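Local coordinates for protein EvdMO1 (Micromonospora carbonacea, PDB 5T39) that probably transfers a methyl group from S-adenosylmethionine during everninomicin biosynthesis, as the methyltransferase domain of a fused methyltransferase-oxidase enzyme, at residues D184-L189 and S193-R198; R25-R30 and A114-E119; R67-A72 and T77-L82. All coordinates share one frame; numbering follows the deposited sequence.

Interaction 1 of 3, residues D184-L189 and S193-R198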
loop_
_atom_site.group_PDB
_atom_site.type_symbol
_atom_site.label_atom_id
_atom_site.label_comp_id
_atom_site.label_asym_id
_atom_site.label_seq_id
_atom_site.Cartn_x
_atom_site.Cartn_y
_atom_site.Cartn_z
ATOM N N ASP A 184 1.047 9.185 26.018
ATOM C CA ASP A 184 0.353 10.060 26.945
ATOM C C ASP A 184 -0.960 10.543 26.354
ATOM O O ASP A 184 -1.005 11.049 25.228
ATOM C CB ASP A 184 1.218 11.263 27.277
ATOM C CG ASP A 184 0.534 12.190 28.259
ATOM O OD1 ASP A 184 -0.047 11.664 29.235
ATOM O OD2 ASP A 184 0.547 13.422 28.058
ATOM N N GLY A 185 -2.032 10.392 27.120
ATOM C CA GLY A 185 -3.291 10.966 26.715
ATOM C C GLY A 185 -3.997 10.231 25.605
ATOM O O GLY A 185 -4.971 10.756 25.067
ATOM N N LEU A 186 -3.545 9.038 25.239
ATOM C CA LEU A 186 -4.180 8.310 24.158
ATOM C C LEU A 186 -5.453 7.635 24.649
ATOM O O LEU A 186 -5.649 7.391 25.842
ATOM C CB LEU A 186 -3.222 7.272 23.593
ATOM C CG LEU A 186 -1.963 7.815 22.905
ATOM C CD1 LEU A 186 -1.250 6.707 22.163
ATOM C CD2 LEU A 186 -2.273 8.961 21.956
ATOM N N GLU A 187 -6.335 7.352 23.699
ATOM C CA GLU A 187 -7.549 6.605 23.956
ATOM C C GLU A 187 -7.240 5.121 23.909
ATOM O O GLU A 187 -6.123 4.710 23.595
ATOM C CB GLU A 187 -8.619 6.988 22.939
ATOM C CG GLU A 187 -9.170 8.392 23.111
ATOM C CD GLU A 187 -9.849 8.890 21.855
ATOM O OE1 GLU A 187 -9.627 10.059 21.485
ATOM O OE2 GLU A 187 -10.588 8.105 21.222
ATOM N N THR A 188 -8.247 4.307 24.202
ATOM C CA THR A 188 -8.087 2.863 24.226
ATOM C C THR A 188 -9.250 2.240 23.469
ATOM O O THR A 188 -10.410 2.570 23.737
ATOM C CB THR A 188 -8.038 2.335 25.670
ATOM O OG1 THR A 188 -6.969 2.966 26.388
ATOM C CG2 THR A 188 -7.818 0.840 25.703
ATOM N N LEU A 189 -8.942 1.366 22.512
ATOM C CA LEU A 189 -9.967 0.651 21.768
ATOM C C LEU A 189 -9.441 -0.749 21.496
ATOM O O LEU A 189 -8.302 -0.910 21.047
ATOM C CB LEU A 189 -10.332 1.383 20.470
ATOM C CG LEU A 189 -11.504 0.806 19.678
ATOM C CD1 LEU A 189 -12.781 0.761 20.498
ATOM C CD2 LEU A 189 -11.721 1.608 18.393
ATOM N N SER A 193 -3.712 1.300 22.530
ATOM C CA SER A 193 -3.597 2.739 22.737
ATOM C C SER A 193 -3.563 3.445 21.392
ATOM O O SER A 193 -2.720 3.130 20.541
ATOM C CB SER A 193 -2.338 3.070 23.536
ATOM O OG SER A 193 -2.389 2.484 24.824
ATOM N N VAL A 194 -4.483 4.398 21.211
ATOM C CA VAL A 194 -4.768 4.983 19.912
ATOM C C VAL A 194 -4.809 6.499 19.987
ATOM O O VAL A 194 -5.339 7.083 20.940
ATOM C CB VAL A 194 -6.083 4.440 19.310
ATOM C CG1 VAL A 194 -5.950 2.964 19.034
ATOM C CG2 VAL A 194 -7.282 4.713 20.211
ATOM N N LYS A 195 -4.286 7.131 18.939
ATOM C CA LYS A 195 -4.448 8.550 18.669
ATOM C C LYS A 195 -5.539 8.657 17.615
ATOM O O LYS A 195 -5.334 8.276 16.458
ATOM C CB LYS A 195 -3.136 9.173 18.190
ATOM C CG LYS A 195 -3.231 10.684 18.052
ATOM C CD LYS A 195 -1.901 11.356 17.820
ATOM C CE LYS A 195 -2.057 12.872 17.784
ATOM N NZ LYS A 195 -2.782 13.407 18.974
ATOM N N HIS A 196 -6.703 9.148 18.029
ATOM C CA HIS A 196 -7.898 9.173 17.195
ATOM C C HIS A 196 -8.073 10.581 16.663
ATOM O O HIS A 196 -8.329 11.506 17.430
ATOM C CB HIS A 196 -9.100 8.753 18.028
ATOM C CG HIS A 196 -10.365 8.607 17.251
ATOM N ND1 HIS A 196 -11.599 8.597 17.860
ATOM C CD2 HIS A 196 -10.594 8.446 15.926
ATOM C CE1 HIS A 196 -12.533 8.427 16.944
ATOM N NE2 HIS A 196 -11.952 8.350 15.760
ATOM N N VAL A 197 -7.914 10.747 15.356
ATOM C CA VAL A 197 -7.894 12.070 14.754
ATOM C C VAL A 197 -8.698 12.093 13.464
ATOM O O VAL A 197 -8.943 11.070 12.823
ATOM C CB VAL A 197 -6.463 12.590 14.502
ATOM C CG1 VAL A 197 -5.699 12.717 15.803
ATOM C CG2 VAL A 197 -5.718 11.695 13.545
ATOM N N ARG A 198 -9.082 13.297 13.066
ATOM C CA ARG A 198 -9.711 13.499 11.773
ATOM C C ARG A 198 -8.708 13.187 10.668
ATOM O O ARG A 198 -7.519 13.485 10.792
ATOM C CB ARG A 198 -10.123 14.965 11.675
ATOM C CG ARG A 198 -11.233 15.244 10.739
ATOM C CD ARG A 198 -12.545 14.743 11.265
ATOM N NE ARG A 198 -13.599 15.212 10.396
ATOM C CZ ARG A 198 -14.864 14.844 10.497
ATOM N NH1 ARG A 198 -15.229 13.999 11.450
ATOM N NH2 ARG A 198 -15.757 15.332 9.646
HETATM O O HOH W 1 -6.947 10.334 20.570
HETATM O O HOH W 2 -4.130 4.466 25.984
#
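Glu-187 reaches across to His-196 with its chain extended beyond CG, and its OE2 stops 3.5 Å from ND1, at the edge of the imidazole and near the ring plane. Carboxylate and ring are turned 72° apart, so the two flat groups do not stack. A water donates to Glu-187 OE1 (2.8 Å) and accepts from the backbone N of His-196, while NE2 of that ring is hydrogen-bonded to Asp-212. On the same face, Val-194 sets CG2 against CB of Glu-187 at 3.8 Å. Leu-186 spreads over the other face of the strand, CB against Val-194 O (3.4 Å), CD1 against Ser-193 CB and CD2 against Lys-195 CB at 3.9 Å, the last two side chains crossing at about a right angle. Glu-187 and Val-194 form an antiparallel hydrogen-bonded pair: Glu-187 N gives to Val-194 O at 2.9 Å, and Val-194 N gives back to Glu-187 O. A second water donates to Glu-187 O and hydrogen-bonds Ser-193 OG. This hairpin is the outer part of a small three-stranded sheet: strand 192-198 lies in the middle, strand 212-216 flanks it, and Leu-189 and Val-194 rest on Trp-160 of helix 159-169.

Interaction 2 of 3, residues R25-R30 and A114-E119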
loop_
_atom_site.group_PDB
_atom_site.type_symbol
_atom_site.label_atom_id
_atom_site.label_comp_id
_atom_site.label_asym_id
_atom_site.label_seq_id
_atom_site.Cartn_x
_atom_site.Cartn_y
_atom_site.Cartn_z
ATOM N N ARG A 25 0.220 9.482 -28.981
ATOM C CA ARG A 25 -0.875 10.453 -28.975
ATOM C C ARG A 25 -1.903 10.094 -27.922
ATOM O O ARG A 25 -2.486 10.974 -27.274
ATOM C CB ARG A 25 -1.543 10.466 -30.360
ATOM C CG ARG A 25 -2.797 11.359 -30.523
ATOM C CD ARG A 25 -3.745 10.858 -31.633
ATOM N NE ARG A 25 -4.400 9.630 -31.202
ATOM C CZ ARG A 25 -4.061 8.397 -31.570
ATOM N NH1 ARG A 25 -3.080 8.174 -32.437
ATOM N NH2 ARG A 25 -4.717 7.372 -31.054
ATOM N N GLU A 26 -2.184 8.807 -27.787
ATOM C CA GLU A 26 -3.183 8.337 -26.843
ATOM C C GLU A 26 -2.632 8.328 -25.421
ATOM O O GLU A 26 -3.363 8.638 -24.474
ATOM C CB GLU A 26 -3.667 6.953 -27.273
ATOM C CG GLU A 26 -4.670 6.302 -26.341
ATOM C CD GLU A 26 -5.969 7.080 -26.132
ATOM O OE1 GLU A 26 -6.212 8.100 -26.816
ATOM O OE2 GLU A 26 -6.749 6.631 -25.271
ATOM N N ILE A 27 -1.353 7.974 -25.245
ATOM C CA ILE A 27 -0.717 8.122 -23.937
ATOM C C ILE A 27 -0.867 9.554 -23.461
ATOM O O ILE A 27 -1.261 9.818 -22.318
ATOM C CB ILE A 27 0.763 7.691 -23.989
ATOM C CG1 ILE A 27 0.899 6.214 -24.371
ATOM C CG2 ILE A 27 1.426 7.959 -22.642
ATOM C CD1 ILE A 27 2.343 5.758 -24.581
ATOM N N GLN A 28 -0.564 10.499 -24.343
ATOM C CA GLN A 28 -0.663 11.910 -23.991
ATOM C C GLN A 28 -2.098 12.299 -23.642
ATOM O O GLN A 28 -2.350 12.946 -22.621
ATOM C CB GLN A 28 -0.148 12.755 -25.156
ATOM C CG GLN A 28 -0.162 14.249 -24.881
ATOM C CD GLN A 28 0.412 15.085 -26.012
ATOM O OE1 GLN A 28 0.585 14.613 -27.138
ATOM N NE2 GLN A 28 0.692 16.347 -25.719
ATOM N N ARG A 29 -3.055 11.915 -24.485
ATOM C CA ARG A 29 -4.438 12.311 -24.269
ATOM C C ARG A 29 -4.948 11.751 -22.951
ATOM O O ARG A 29 -5.593 12.453 -22.158
ATOM C CB ARG A 29 -5.310 11.798 -25.416
ATOM C CG ARG A 29 -6.751 12.278 -25.311
ATOM C CD ARG A 29 -7.719 11.405 -26.101
ATOM N NE ARG A 29 -7.795 10.073 -25.527
ATOM C CZ ARG A 29 -8.455 9.766 -24.411
ATOM N NH1 ARG A 29 -9.150 10.681 -23.744
ATOM N NH2 ARG A 29 -8.403 8.527 -23.959
ATOM N N ARG A 30 -4.690 10.470 -22.711
ATOM C CA ARG A 30 -5.250 9.817 -21.544
ATOM C C ARG A 30 -4.553 10.280 -20.271
ATOM O O ARG A 30 -5.210 10.518 -19.255
ATOM C CB ARG A 30 -5.154 8.312 -21.732
ATOM C CG ARG A 30 -6.027 7.525 -20.805
ATOM C CD ARG A 30 -6.246 6.137 -21.375
ATOM N NE ARG A 30 -6.661 5.225 -20.344
ATOM C CZ ARG A 30 -6.513 3.915 -20.418
ATOM N NH1 ARG A 30 -6.896 3.170 -19.402
ATOM N NH2 ARG A 30 -5.963 3.349 -21.491
ATOM N N ALA A 114 -3.900 3.844 -12.206
ATOM C CA ALA A 114 -3.154 2.597 -12.113
ATOM C C ALA A 114 -3.476 1.672 -13.280
ATOM O O ALA A 114 -2.580 1.039 -13.838
ATOM C CB ALA A 114 -3.453 1.915 -10.777
ATOM N N GLU A 115 -4.750 1.590 -13.674
ATOM C CA GLU A 115 -5.126 0.736 -14.802
ATOM C C GLU A 115 -4.475 1.221 -16.090
ATOM O O GLU A 115 -4.012 0.416 -16.901
ATOM C CB GLU A 115 -6.649 0.712 -14.956
ATOM C CG GLU A 115 -7.362 -0.069 -13.867
ATOM C CD GLU A 115 -8.875 0.043 -13.921
ATOM O OE1 GLU A 115 -9.404 1.128 -14.230
ATOM O OE2 GLU A 115 -9.550 -0.965 -13.632
ATOM N N PHE A 116 -4.426 2.536 -16.295
ATOM C CA PHE A 116 -3.746 3.100 -17.456
ATOM C C PHE A 116 -2.263 2.743 -17.437
ATOM O O PHE A 116 -1.701 2.322 -18.454
ATOM C CB PHE A 116 -3.975 4.613 -17.443
ATOM C CG PHE A 116 -3.099 5.405 -18.371
ATOM C CD1 PHE A 116 -3.233 5.312 -19.746
ATOM C CD2 PHE A 116 -2.169 6.288 -17.857
ATOM C CE1 PHE A 116 -2.451 6.101 -20.583
ATOM C CE2 PHE A 116 -1.394 7.071 -18.678
ATOM C CZ PHE A 116 -1.527 6.978 -20.037
ATOM N N VAL A 117 -1.612 2.892 -16.280
ATOM C CA VAL A 117 -0.198 2.544 -16.165
ATOM C C VAL A 117 0.032 1.095 -16.586
ATOM O O VAL A 117 0.962 0.784 -17.345
ATOM C CB VAL A 117 0.301 2.828 -14.734
ATOM C CG1 VAL A 117 1.695 2.248 -14.490
ATOM C CG2 VAL A 117 0.284 4.329 -14.462
ATOM N N MET A 118 -0.806 0.177 -16.094
ATOM C CA MET A 118 -0.608 -1.230 -16.433
ATOM C C MET A 118 -0.801 -1.472 -17.921
ATOM O O MET A 118 -0.114 -2.311 -18.507
ATOM C CB MET A 118 -1.552 -2.142 -15.656
ATOM C CG MET A 118 -1.391 -2.066 -14.171
ATOM S SD MET A 118 0.301 -2.215 -13.547
ATOM C CE MET A 118 0.178 -0.972 -12.266
ATOM N N GLU A 119 -1.773 -0.798 -18.529
ATOM C CA GLU A 119 -1.991 -0.971 -19.959
ATOM C C GLU A 119 -0.813 -0.434 -20.765
ATOM O O GLU A 119 -0.351 -1.088 -21.706
ATOM C CB GLU A 119 -3.298 -0.311 -20.391
ATOM C CG GLU A 119 -3.579 -0.594 -21.854
ATOM C CD GLU A 119 -4.930 -0.136 -22.343
ATOM O OE1 GLU A 119 -5.662 0.531 -21.597
ATOM O OE2 GLU A 119 -5.253 -0.438 -23.508
#
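Arg-30 and Phe-116 pass alongside one another, each pointing at the other's helix and bridging two nearly antiparallel helices (169°), the axes of the two segments coming within 11.7 Å. At that spacing long side chains must make the contact. The ionic part lies at the end of the arginine, where NH2 points straight at Glu-119 OE1 at 2.8 Å, a hydrogen-bonded salt bridge. The oxygen sits in the guanidinium plane, yet the nitrogen comes from above the carboxylate plane, 51° out of it. Arg-30 and Glu-119 are each modelled in two conformers, so this bridge is doubtful as a permanent link. Within helix 24-33, Arg-29 grips Glu-26 side-on, NE to OE1 and NH2 to OE2, each at 2.8 Å, which ties that arginine down along its own helix.

The remaining contacts are van der Waals packing. With CG anti to the backbone N (chi1 -164°) and the chain extended as far as NE, Arg-30 runs from CB to NE along the CD1-CE1 side of Phe-116, CD and NE each 3.5 Å from CD1. The same CD1 sits over one face of the guanidinium, toward its rim, the planes being strongly inclined. Deeper in, Phe-116 CZ touches Ile-27, whose CG2 is 4.1 Å away. Phe-41 meets the ring of Phe-116 as well and also packs on Ile-27.

Helix 108-121 is the crossover between the adjacent parallel strands 100-105 and 126-130, a beta-alpha-beta unit characteristic of the Rossmann-like methyltransferase fold, and helix 24-33, packed against it, is probably an N-terminal addition to the core.

Interaction 3 of 3, residues R67-A72 and T77-L82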
loop_
_atom_site.group_PDB
_atom_site.type_symbol
_atom_site.label_atom_id
_atom_site.label_comp_id
_atom_site.label_asym_id
_atom_site.label_seq_id
_atom_site.Cartn_x
_atom_site.Cartn_y
_atom_site.Cartn_z
ATOM N N ARG A 67 12.716 -4.659 -4.357
ATOM C CA ARG A 67 13.903 -5.431 -4.004
ATOM C C ARG A 67 13.842 -5.869 -2.547
ATOM O O ARG A 67 14.113 -7.030 -2.221
ATOM C CB ARG A 67 15.160 -4.599 -4.266
ATOM C CG ARG A 67 16.496 -5.253 -3.838
ATOM C CD ARG A 67 17.599 -4.212 -3.613
ATOM N NE ARG A 67 17.084 -3.059 -2.879
ATOM C CZ ARG A 67 16.834 -3.042 -1.573
ATOM N NH1 ARG A 67 17.069 -4.111 -0.823
ATOM N NH2 ARG A 67 16.344 -1.945 -1.013
ATOM N N ALA A 68 13.499 -4.946 -1.651
ATOM C CA ALA A 68 13.413 -5.303 -0.240
ATOM C C ALA A 68 12.307 -6.319 0.003
ATOM O O ALA A 68 12.466 -7.242 0.809
ATOM C CB ALA A 68 13.207 -4.056 0.617
ATOM N N PHE A 69 11.177 -6.162 -0.685
ATOM C CA PHE A 69 10.059 -7.086 -0.530
ATOM C C PHE A 69 10.474 -8.502 -0.912
ATOM O O PHE A 69 10.191 -9.463 -0.188
ATOM C CB PHE A 69 8.897 -6.601 -1.396
ATOM C CG PHE A 69 7.647 -7.413 -1.246
ATOM C CD1 PHE A 69 6.707 -7.081 -0.284
ATOM C CD2 PHE A 69 7.398 -8.480 -2.078
ATOM C CE1 PHE A 69 5.557 -7.807 -0.147
ATOM C CE2 PHE A 69 6.246 -9.202 -1.949
ATOM C CZ PHE A 69 5.320 -8.865 -0.986
ATOM N N TYR A 70 11.152 -8.643 -2.050
ATOM C CA TYR A 70 11.572 -9.958 -2.515
ATOM C C TYR A 70 12.804 -10.488 -1.786
ATOM O O TYR A 70 13.055 -11.699 -1.829
ATOM C CB TYR A 70 11.766 -9.929 -4.028
ATOM C CG TYR A 70 10.461 -9.845 -4.786
ATOM C CD1 TYR A 70 9.442 -10.744 -4.530
ATOM C CD2 TYR A 70 10.256 -8.880 -5.760
ATOM C CE1 TYR A 70 8.252 -10.693 -5.229
ATOM C CE2 TYR A 70 9.064 -8.817 -6.461
ATOM C CZ TYR A 70 8.065 -9.725 -6.192
ATOM O OH TYR A 70 6.877 -9.679 -6.882
ATOM N N GLU A 71 13.561 -9.629 -1.096
ATOM C CA GLU A 71 14.545 -10.136 -0.138
ATOM C C GLU A 71 13.842 -10.829 1.021
ATOM O O GLU A 71 14.294 -11.877 1.497
ATOM C CB GLU A 71 15.444 -9.001 0.370
ATOM C CG GLU A 71 16.490 -8.545 -0.633
ATOM C CD GLU A 71 17.213 -7.260 -0.237
ATOM O OE1 GLU A 71 16.782 -6.578 0.720
ATOM O OE2 GLU A 71 18.220 -6.931 -0.907
ATOM N N ALA A 72 12.719 -10.268 1.468
ATOM C CA ALA A 72 11.959 -10.847 2.570
ATOM C C ALA A 72 11.190 -12.092 2.137
ATOM O O ALA A 72 11.043 -13.032 2.931
ATOM C CB ALA A 72 10.985 -9.799 3.108
ATOM N N THR A 77 5.066 -15.889 -5.318
ATOM C CA THR A 77 4.520 -15.912 -6.667
ATOM C C THR A 77 3.132 -15.308 -6.765
ATOM O O THR A 77 2.653 -15.094 -7.878
ATOM C CB THR A 77 4.458 -17.345 -7.231
ATOM O OG1 THR A 77 3.561 -18.135 -6.446
ATOM C CG2 THR A 77 5.844 -17.991 -7.280
ATOM N N ARG A 78 2.453 -15.071 -5.653
ATOM C CA ARG A 78 1.128 -14.468 -5.645
ATOM C C ARG A 78 1.117 -13.443 -4.516
ATOM O O ARG A 78 1.251 -13.836 -3.355
ATOM C CB ARG A 78 0.099 -15.577 -5.402
ATOM C CG ARG A 78 -1.353 -15.163 -5.328
ATOM C CD ARG A 78 -1.924 -14.791 -6.665
ATOM N NE ARG A 78 -3.288 -14.288 -6.548
ATOM C CZ ARG A 78 -3.839 -13.469 -7.432
ATOM N NH1 ARG A 78 -3.128 -13.066 -8.473
ATOM N NH2 ARG A 78 -5.076 -13.027 -7.267
ATOM N N ILE A 79 0.969 -12.159 -4.846
ATOM C CA ILE A 79 1.116 -11.061 -3.901
ATOM C C ILE A 79 -0.159 -10.241 -3.872
ATOM O O ILE A 79 -0.759 -9.984 -4.920
ATOM C CB ILE A 79 2.301 -10.158 -4.330
ATOM C CG1 ILE A 79 3.618 -10.938 -4.325
ATOM C CG2 ILE A 79 2.429 -8.935 -3.413
ATOM C CD1 ILE A 79 4.761 -10.179 -4.950
ATOM N N LEU A 80 -0.531 -9.778 -2.683
ATOM C CA LEU A 80 -1.627 -8.840 -2.493
ATOM C C LEU A 80 -1.032 -7.499 -2.094
ATOM O O LEU A 80 -0.289 -7.435 -1.108
ATOM C CB LEU A 80 -2.567 -9.340 -1.389
ATOM C CG LEU A 80 -3.734 -8.426 -1.023
ATOM C CD1 LEU A 80 -4.665 -8.238 -2.209
ATOM C CD2 LEU A 80 -4.486 -9.003 0.165
ATOM N N GLU A 81 -1.363 -6.440 -2.827
ATOM C CA GLU A 81 -0.926 -5.090 -2.497
ATOM C C GLU A 81 -2.143 -4.275 -2.079
ATOM O O GLU A 81 -3.145 -4.224 -2.800
ATOM C CB GLU A 81 -0.239 -4.423 -3.685
ATOM C CG GLU A 81 0.116 -2.977 -3.394
ATOM C CD GLU A 81 0.514 -2.213 -4.606
ATOM O OE1 GLU A 81 0.984 -1.064 -4.428
ATOM O OE2 GLU A 81 0.329 -2.729 -5.721
ATOM N N LEU A 82 -2.053 -3.629 -0.924
ATOM C CA LEU A 82 -3.155 -2.839 -0.383
ATOM C C LEU A 82 -2.879 -1.347 -0.548
ATOM O O LEU A 82 -1.851 -0.845 -0.104
ATOM C CB LEU A 82 -3.342 -3.170 1.097
ATOM C CG LEU A 82 -3.576 -4.651 1.390
ATOM C CD1 LEU A 82 -3.729 -4.866 2.873
ATOM C CD2 LEU A 82 -4.779 -5.193 0.644
#
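Phe-69 and Ile-79 face each other across the gap between helix 62-72 and strand 78-82, their CA atoms 10.4 Å apart, while Tyr-70 and Thr-77 are the other nearest backbone pair, at 10.1 Å. Only four residues separate the two segments, so the chain leaves the helix and turns almost at once into the sheet. No hydrogen bond joins them; the gap is filled by side chains. Ile-79 points its CB toward the helix, whereas the next residue, Leu-80, points away from it.

Ile-79 is the single strand residue that meets both rings. With CG1 beside the backbone N (chi1 -62°) and CD1 extended beyond it (chi2 170°), the methyl is brought against the ends of both rings. It meets Phe-69 CE2 at 3.5 Å and Tyr-70 CE1 at 3.5 Å, approaching both rings obliquely. Its other branch, CG2, lies 3.8 Å from Phe-69 CZ. This is a helix packed on the first strand of the mixed seven-stranded Rossmann-like sheet of class I methyltransferases, set between its parallel neighbours 100-105 and 146-150, a strand that in this family leads into the loop binding the cofactor; here the side chain of Phe-69 is about 11 Å from the bound S-adenosyl-L-homocysteine.

The two rings also touch one another: CD2 of Phe-69 stands 3.9 Å above the face of Tyr-70, offset toward its rim. Tyr-70 OH is placed 2.9 Å from Ile-79 CD1, a distance so short that the fit is doubtful in detail. That hydroxyl is hydrogen-bonded to the backbone O of Leu-93, in helix 88-94. Phe-69 continues over Ala-146 and Leu-148 of strand 146-150, and Ile-79 reaches Ile-101 of strand 100-105.

How the interactions relate
Along the chain, interaction 2 opens first, at helix 24-33, and closes on helix 108-121; interaction 3 falls wholly within that span, and interaction 1 follows later. Interactions 2 and 3 share the seven-stranded sheet: strand 78-82 lies within it, and helix 108-121 packs against its edge strand 126-130. Their centres are 25 Å apart, with nearest atoms about 7 Å apart. Interaction 1 belongs to a separate three-stranded sheet on the opposite side of the chain's centre, 42 Å from interaction 2 and 31 Å from interaction 3, centre to centre. The Rossmann-like core thus carries an N-terminal helix at one flank and a small sheet at another.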